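Local coordinates for protein calreticulin, putative,Calreticulin, putative (Trypanosoma cruzi, PDB 5HCF) that probably acts as a lectin-like chaperone, binding carbohydrate and also peptide through a globular domain with a legume-lectin fold, at residues I62-K67 against L201-E206; T103-M108 against H121-Y126. All coordinates share one frame; numbering follows the deposited sequence.

Interaction 1 of 2, residues I62-K67 against L201-E206; sequences INNEKK and LHKVPE
The side-chain amide of N64 clasps the backbone on both sides of K203. OD1 of N64 accepts the backbone N-H of V204 at 3.1 Å, an almost straight bond (177°) that meets a lone pair in the carbonyl plane. From the other end of the amide, ND2 of N64 donates to O of H202 at 2.9 Å; that oxygen lies near the amide plane, whereas the donor stands well above the carbonyl plane of H202. With a donor and an acceptor on one flat group, asparagine suits this place, and the paired bonds fix the rotation of the amide. With CG between its backbone N and carbonyl carbon (chi1 59°), N64 turns its amide in against the 202-204 backbone.

A water extends the polar network. It accepts from ND2 of N64, donates to O of K67 at 2.6 Å, and is hydrogen-bonded to ND1 of H202. The imidazole stands nearly perpendicular to the amide (82°), with O of N64 at its edge. The type II turn N64-K67 brings O of K67 round to the water.

The rest is van der Waals packing of a methyl against amide oxygens: CG2 of V204 lies 3.2 Å from OD1 of N64 and 3.5 Å from OD1 of N63, which also accepts the backbone N-H of N64.

The contact joins two loops, one leaving strand 50-62 for strand 69-76, the other entering strand 208-217; H202 rests on helix 172-175 and N64 on L69.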
loop_
_atom_site.group_PDB
_atom_site.type_symbol
_atom_site.label_atom_id
_atom_site.label_comp_id
_atom_site.label_asym_id
_atom_site.label_seq_id
_atom_site.Cartn_x
_atom_site.Cartn_y
_atom_site.Cartn_z
ATOM N N ILE A 62 -11.223 -7.557 -9.433
ATOM C CA ILE A 62 -11.154 -6.140 -9.768
ATOM C C ILE A 62 -10.370 -5.877 -11.049
ATOM O O ILE A 62 -9.230 -6.316 -11.195
ATOM C CB ILE A 62 -10.517 -5.327 -8.614
ATOM C CG1 ILE A 62 -11.379 -5.429 -7.355
ATOM C CG2 ILE A 62 -10.331 -3.874 -9.011
ATOM C CD1 ILE A 62 -10.715 -4.870 -6.114
ATOM N N ASN A 63 -10.992 -5.167 -11.982
ATOM C CA ASN A 63 -10.318 -4.765 -13.208
ATOM C C ASN A 63 -10.318 -3.250 -13.353
ATOM O O ASN A 63 -11.012 -2.548 -12.618
ATOM C CB ASN A 63 -10.977 -5.413 -14.426
ATOM C CG ASN A 63 -9.964 -5.877 -15.459
ATOM O OD1 ASN A 63 -9.078 -5.122 -15.863
ATOM N ND2 ASN A 63 -10.095 -7.126 -15.894
ATOM N N ASN A 64 -9.540 -2.750 -14.306
ATOM C CA ASN A 64 -9.476 -1.317 -14.562
ATOM C C ASN A 64 -9.304 -0.997 -16.047
ATOM O O ASN A 64 -8.516 -0.131 -16.413
ATOM C CB ASN A 64 -8.347 -0.675 -13.748
ATOM C CG ASN A 64 -6.989 -1.267 -14.065
ATOM O OD1 ASN A 64 -6.874 -2.457 -14.362
ATOM N ND2 ASN A 64 -5.952 -0.435 -14.018
ATOM N N GLU A 65 -10.047 -1.692 -16.903
ATOM C CA GLU A 65 -9.977 -1.426 -18.337
ATOM C C GLU A 65 -10.583 -0.060 -18.662
ATOM O O GLU A 65 -11.764 0.177 -18.397
ATOM C CB GLU A 65 -10.694 -2.516 -19.130
ATOM C CG GLU A 65 -10.287 -2.554 -20.587
ATOM C CD GLU A 65 -10.998 -3.636 -21.359
ATOM O OE1 GLU A 65 -11.202 -3.452 -22.579
ATOM O OE2 GLU A 65 -11.349 -4.669 -20.749
ATOM N N LYS A 66 -9.765 0.832 -19.220
ATOM C CA LYS A 66 -10.209 2.177 -19.592
ATOM C C LYS A 66 -10.897 2.910 -18.445
ATOM O O LYS A 66 -11.808 3.709 -18.657
ATOM C CB LYS A 66 -11.092 2.137 -20.838
ATOM C CG LYS A 66 -10.330 1.836 -22.131
ATOM C CD LYS A 66 -11.260 1.978 -23.344
ATOM C CE LYS A 66 -10.476 1.803 -24.644
ATOM N NZ LYS A 66 -9.536 2.978 -24.842
ATOM N N LYS A 67 -10.439 2.625 -17.230
ATOM C CA LYS A 67 -11.054 3.137 -16.012
ATOM C C LYS A 67 -9.968 3.388 -14.971
ATOM O O LYS A 67 -8.873 2.826 -15.051
ATOM C CB LYS A 67 -12.100 2.166 -15.462
ATOM C CG LYS A 67 -13.288 1.954 -16.375
ATOM C CD LYS A 67 -14.150 0.801 -15.889
ATOM C CE LYS A 67 -14.777 1.113 -14.536
ATOM N NZ LYS A 67 -15.668 2.308 -14.608
ATOM N N LEU A 201 -0.357 0.469 -19.904
ATOM C CA LEU A 201 0.544 0.367 -18.762
ATOM C C LEU A 201 -0.243 0.311 -17.463
ATOM O O LEU A 201 0.048 -0.490 -16.576
ATOM C CB LEU A 201 1.515 1.549 -18.729
ATOM C CG LEU A 201 2.552 1.638 -19.848
ATOM C CD1 LEU A 201 3.384 2.901 -19.694
ATOM C CD2 LEU A 201 3.441 0.394 -19.871
ATOM N N HIS A 202 -1.242 1.179 -17.362
ATOM C CA HIS A 202 -2.071 1.284 -16.162
ATOM C C HIS A 202 -2.865 0.015 -15.868
ATOM O O HIS A 202 -3.189 -0.267 -14.717
ATOM C CB HIS A 202 -3.042 2.455 -16.302
ATOM C CG HIS A 202 -4.258 2.127 -17.110
ATOM N ND1 HIS A 202 -5.414 1.630 -16.548
ATOM C CD2 HIS A 202 -4.490 2.198 -18.443
ATOM C CE1 HIS A 202 -6.310 1.426 -17.495
ATOM N NE2 HIS A 202 -5.774 1.763 -18.654
ATOM N N LYS A 203 -3.171 -0.746 -16.915
ATOM C CA LYS A 203 -4.077 -1.885 -16.798
ATOM C C LYS A 203 -3.455 -3.109 -16.152
ATOM O O LYS A 203 -2.326 -3.489 -16.451
ATOM C CB LYS A 203 -4.615 -2.249 -18.184
ATOM C CG LYS A 203 -5.766 -3.235 -18.192
ATOM C CD LYS A 203 -6.076 -3.646 -19.626
ATOM C CE LYS A 203 -5.038 -4.640 -20.151
ATOM N NZ LYS A 203 -5.296 -6.069 -19.836
ATOM N N VAL A 204 -4.214 -3.727 -15.258
ATOM C CA VAL A 204 -3.798 -4.976 -14.652
ATOM C C VAL A 204 -3.752 -6.058 -15.721
ATOM O O VAL A 204 -4.691 -6.195 -16.505
ATOM C CB VAL A 204 -4.750 -5.394 -13.512
ATOM C CG1 VAL A 204 -4.701 -4.373 -12.380
ATOM C CG2 VAL A 204 -6.171 -5.556 -14.030
ATOM N N PRO A 205 -2.646 -6.816 -15.773
ATOM C CA PRO A 205 -2.504 -7.866 -16.788
ATOM C C PRO A 205 -3.562 -8.946 -16.599
ATOM O O PRO A 205 -4.244 -9.317 -17.552
ATOM C CB PRO A 205 -1.096 -8.413 -16.542
ATOM C CG PRO A 205 -0.796 -8.083 -15.130
ATOM C CD PRO A 205 -1.522 -6.802 -14.822
ATOM N N GLU A 206 -3.695 -9.436 -15.372
ATOM C CA GLU A 206 -4.790 -10.326 -15.015
ATOM C C GLU A 206 -5.669 -9.621 -13.993
ATOM O O GLU A 206 -5.231 -8.667 -13.359
ATOM C CB GLU A 206 -4.276 -11.662 -14.470
ATOM C CG GLU A 206 -3.473 -12.479 -15.474
ATOM C CD GLU A 206 -4.195 -12.643 -16.808
ATOM O OE1 GLU A 206 -5.447 -12.633 -16.824
ATOM O OE2 GLU A 206 -3.507 -12.778 -17.843
HETATM O O HOH W 1 -6.544 2.365 -14.073
#

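Interaction 2 of 2, residues T103-M108 against H121-Y126; sequences TKYWLM and HIILHY
L107 and L124 form a non-hydrogen-bonded antiparallel pair, M108 and I123 the adjoining hydrogen-bonded one. N of M108 donates to O of I123 at 3.0 Å, and N of I123 returns a bond to O of M108 at 2.9 Å. Beyond them, N of H125 reaches O of W106 at 2.9 Å. The segments belong to the hairpin of strands 107-114 and 117-126, within one sheet of the legume-lectin fold. W106 and L107 both face L90 of strand 83-91, making a classic beta bulge. On the face of L107 and L124, CD2 of L124 lies over the six-membered ring of W106, 4.2 Å from its centroid in a CH-pi contact, and also meets CD1 of L107; branched leucines and a broad indole suit this buried layer. On the face of M108 and I123, the flexible thioether, bent at chi3 (142°), lays CE of M108 over the H121 ring, 3.8 Å from its centroid. NE2 of that histidine is hydrogen-bonded to D112. CG2 of I123 meets the edge of the Y105 ring, 3.4 Å from OH of Y105. The extended K104 crosses H125 at about a right angle, its CE 3.7 Å from NE2 of H125, while ND1 of H125 pairs with N130.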
loop_
_atom_site.group_PDB
_atom_site.type_symbol
_atom_site.label_atom_id
_atom_site.label_comp_id
_atom_site.label_asym_id
_atom_site.label_seq_id
_atom_site.Cartn_x
_atom_site.Cartn_y
_atom_site.Cartn_z
ATOM N N THR A 103 5.297 -14.766 -4.004
ATOM C CA THR A 103 4.002 -14.769 -4.675
ATOM C C THR A 103 3.879 -13.594 -5.640
ATOM O O THR A 103 4.176 -12.452 -5.282
ATOM C CB THR A 103 2.845 -14.710 -3.661
ATOM O OG1 THR A 103 3.086 -15.641 -2.598
ATOM C CG2 THR A 103 1.520 -15.030 -4.339
ATOM N N LYS A 104 3.435 -13.876 -6.861
ATOM C CA LYS A 104 3.310 -12.841 -7.875
ATOM C C LYS A 104 2.244 -11.819 -7.500
ATOM O O LYS A 104 1.078 -12.166 -7.294
ATOM C CB LYS A 104 2.977 -13.450 -9.237
ATOM C CG LYS A 104 2.557 -12.417 -10.277
ATOM C CD LYS A 104 2.406 -13.022 -11.664
ATOM C CE LYS A 104 1.996 -11.962 -12.683
ATOM N NZ LYS A 104 1.897 -12.508 -14.070
ATOM N N TYR A 105 2.652 -10.558 -7.407
ATOM C CA TYR A 105 1.716 -9.467 -7.174
ATOM C C TYR A 105 1.689 -8.555 -8.392
ATOM O O TYR A 105 2.566 -8.639 -9.249
ATOM C CB TYR A 105 2.097 -8.680 -5.914
ATOM C CG TYR A 105 3.489 -8.088 -5.961
ATOM C CD1 TYR A 105 4.572 -8.775 -5.436
ATOM C CD2 TYR A 105 3.723 -6.851 -6.548
ATOM C CE1 TYR A 105 5.844 -8.248 -5.487
ATOM C CE2 TYR A 105 4.995 -6.315 -6.604
ATOM C CZ TYR A 105 6.050 -7.020 -6.070
ATOM O OH TYR A 105 7.319 -6.493 -6.120
ATOM N N TRP A 106 0.673 -7.705 -8.477
ATOM C CA TRP A 106 0.645 -6.658 -9.488
ATOM C C TRP A 106 1.175 -5.364 -8.891
ATOM O O TRP A 106 1.899 -4.619 -9.548
ATOM C CB TRP A 106 -0.764 -6.433 -10.033
ATOM C CG TRP A 106 -0.856 -5.231 -10.951
ATOM C CD1 TRP A 106 -0.281 -5.094 -12.184
ATOM C CD2 TRP A 106 -1.558 -4.005 -10.700
ATOM N NE1 TRP A 106 -0.584 -3.861 -12.715
ATOM C CE2 TRP A 106 -1.367 -3.174 -11.826
ATOM C CE3 TRP A 106 -2.331 -3.529 -9.636
ATOM C CZ2 TRP A 106 -1.921 -1.894 -11.916
ATOM C CZ3 TRP A 106 -2.882 -2.258 -9.727
ATOM C CH2 TRP A 106 -2.672 -1.454 -10.858
ATOM N N LEU A 107 0.782 -5.092 -7.649
ATOM C CA LEU A 107 1.196 -3.876 -6.966
ATOM C C LEU A 107 1.695 -4.130 -5.544
ATOM O O LEU A 107 1.079 -4.871 -4.775
ATOM C CB LEU A 107 0.036 -2.871 -6.929
ATOM C CG LEU A 107 0.262 -1.526 -6.223
ATOM C CD1 LEU A 107 1.169 -0.601 -7.036
ATOM C CD2 LEU A 107 -1.065 -0.841 -5.904
ATOM N N MET A 108 2.828 -3.519 -5.217
ATOM C CA MET A 108 3.309 -3.458 -3.843
ATOM C C MET A 108 3.396 -1.992 -3.446
ATOM O O MET A 108 4.167 -1.224 -4.030
ATOM C CB MET A 108 4.662 -4.149 -3.694
ATOM C CG MET A 108 5.282 -4.004 -2.313
ATOM S SD MET A 108 6.714 -5.078 -2.079
ATOM C CE MET A 108 7.792 -4.007 -1.126
ATOM N N HIS A 121 7.003 2.536 -1.124
ATOM C CA HIS A 121 7.068 1.624 -2.257
ATOM C C HIS A 121 5.895 1.831 -3.184
ATOM O O HIS A 121 4.743 1.850 -2.747
ATOM C CB HIS A 121 7.065 0.166 -1.798
ATOM C CG HIS A 121 8.352 -0.285 -1.185
ATOM N ND1 HIS A 121 9.540 -0.298 -1.878
ATOM C CD2 HIS A 121 8.628 -0.762 0.053
ATOM C CE1 HIS A 121 10.501 -0.751 -1.090
ATOM N NE2 HIS A 121 9.973 -1.040 0.084
ATOM N N ILE A 122 6.192 1.990 -4.467
ATOM C CA ILE A 122 5.171 1.851 -5.492
ATOM C C ILE A 122 5.746 0.952 -6.573
ATOM O O ILE A 122 6.353 1.432 -7.531
ATOM C CB ILE A 122 4.740 3.191 -6.090
ATOM C CG1 ILE A 122 4.308 4.156 -4.986
ATOM C CG2 ILE A 122 3.604 2.971 -7.082
ATOM C CD1 ILE A 122 3.839 5.488 -5.500
ATOM N N ILE A 123 5.556 -0.353 -6.406
ATOM C CA ILE A 123 6.179 -1.336 -7.284
ATOM C C ILE A 123 5.134 -2.002 -8.172
ATOM O O ILE A 123 4.177 -2.610 -7.684
ATOM C CB ILE A 123 6.934 -2.414 -6.480
ATOM C CG1 ILE A 123 7.973 -1.765 -5.562
ATOM C CG2 ILE A 123 7.599 -3.414 -7.410
ATOM C CD1 ILE A 123 8.832 -2.755 -4.809
ATOM N N LEU A 124 5.323 -1.879 -9.480
ATOM C CA LEU A 124 4.381 -2.435 -10.437
ATOM C C LEU A 124 4.987 -3.629 -11.152
ATOM O O LEU A 124 6.107 -3.557 -11.657
ATOM C CB LEU A 124 3.965 -1.376 -11.459
ATOM C CG LEU A 124 3.034 -0.261 -10.985
ATOM C CD1 LEU A 124 3.038 0.888 -11.987
ATOM C CD2 LEU A 124 1.622 -0.801 -10.780
ATOM N N HIS A 125 4.253 -4.732 -11.187
ATOM C CA HIS A 125 4.688 -5.865 -11.975
ATOM C C HIS A 125 4.254 -5.628 -13.409
ATOM O O HIS A 125 3.064 -5.543 -13.703
ATOM C CB HIS A 125 4.118 -7.182 -11.460
ATOM C CG HIS A 125 4.597 -8.366 -12.235
ATOM N ND1 HIS A 125 5.699 -9.108 -11.858
ATOM C CD2 HIS A 125 4.158 -8.915 -13.393
ATOM C CE1 HIS A 125 5.904 -10.069 -12.737
ATOM N NE2 HIS A 125 4.979 -9.976 -13.680
ATOM N N TYR A 126 5.232 -5.481 -14.293
ATOM C CA TYR A 126 4.960 -5.229 -15.697
ATOM C C TYR A 126 5.946 -5.985 -16.578
ATOM O O TYR A 126 7.162 -5.855 -16.416
ATOM C CB TYR A 126 5.020 -3.729 -15.998
ATOM C CG TYR A 126 4.847 -3.399 -17.463
ATOM C CD1 TYR A 126 3.596 -3.421 -18.062
ATOM C CD2 TYR A 126 5.943 -3.084 -18.252
ATOM C CE1 TYR A 126 3.441 -3.127 -19.410
ATOM C CE2 TYR A 126 5.798 -2.792 -19.595
ATOM C CZ TYR A 126 4.547 -2.814 -20.168
ATOM O OH TYR A 126 4.415 -2.515 -21.502
#

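How the interactions relate
From the N terminus, the chain first leaves strand 50-62 through 62-67, then runs through strands 69-76 and 83-91 to 103-108. Interaction 2 closes the short loop of the hairpin when 121-126 returns beside that segment. Interaction 1 closes a far longer one, when 201-206 comes back to 62-67, so the hairpin lies wholly within its span. The first contact ties together two loops at the ends of strands 50-62 and 208-217; the second joins two strands of the same seven-stranded sheet. They meet at W106, on which V204 and P205 pack, and again where L201 touches Y126.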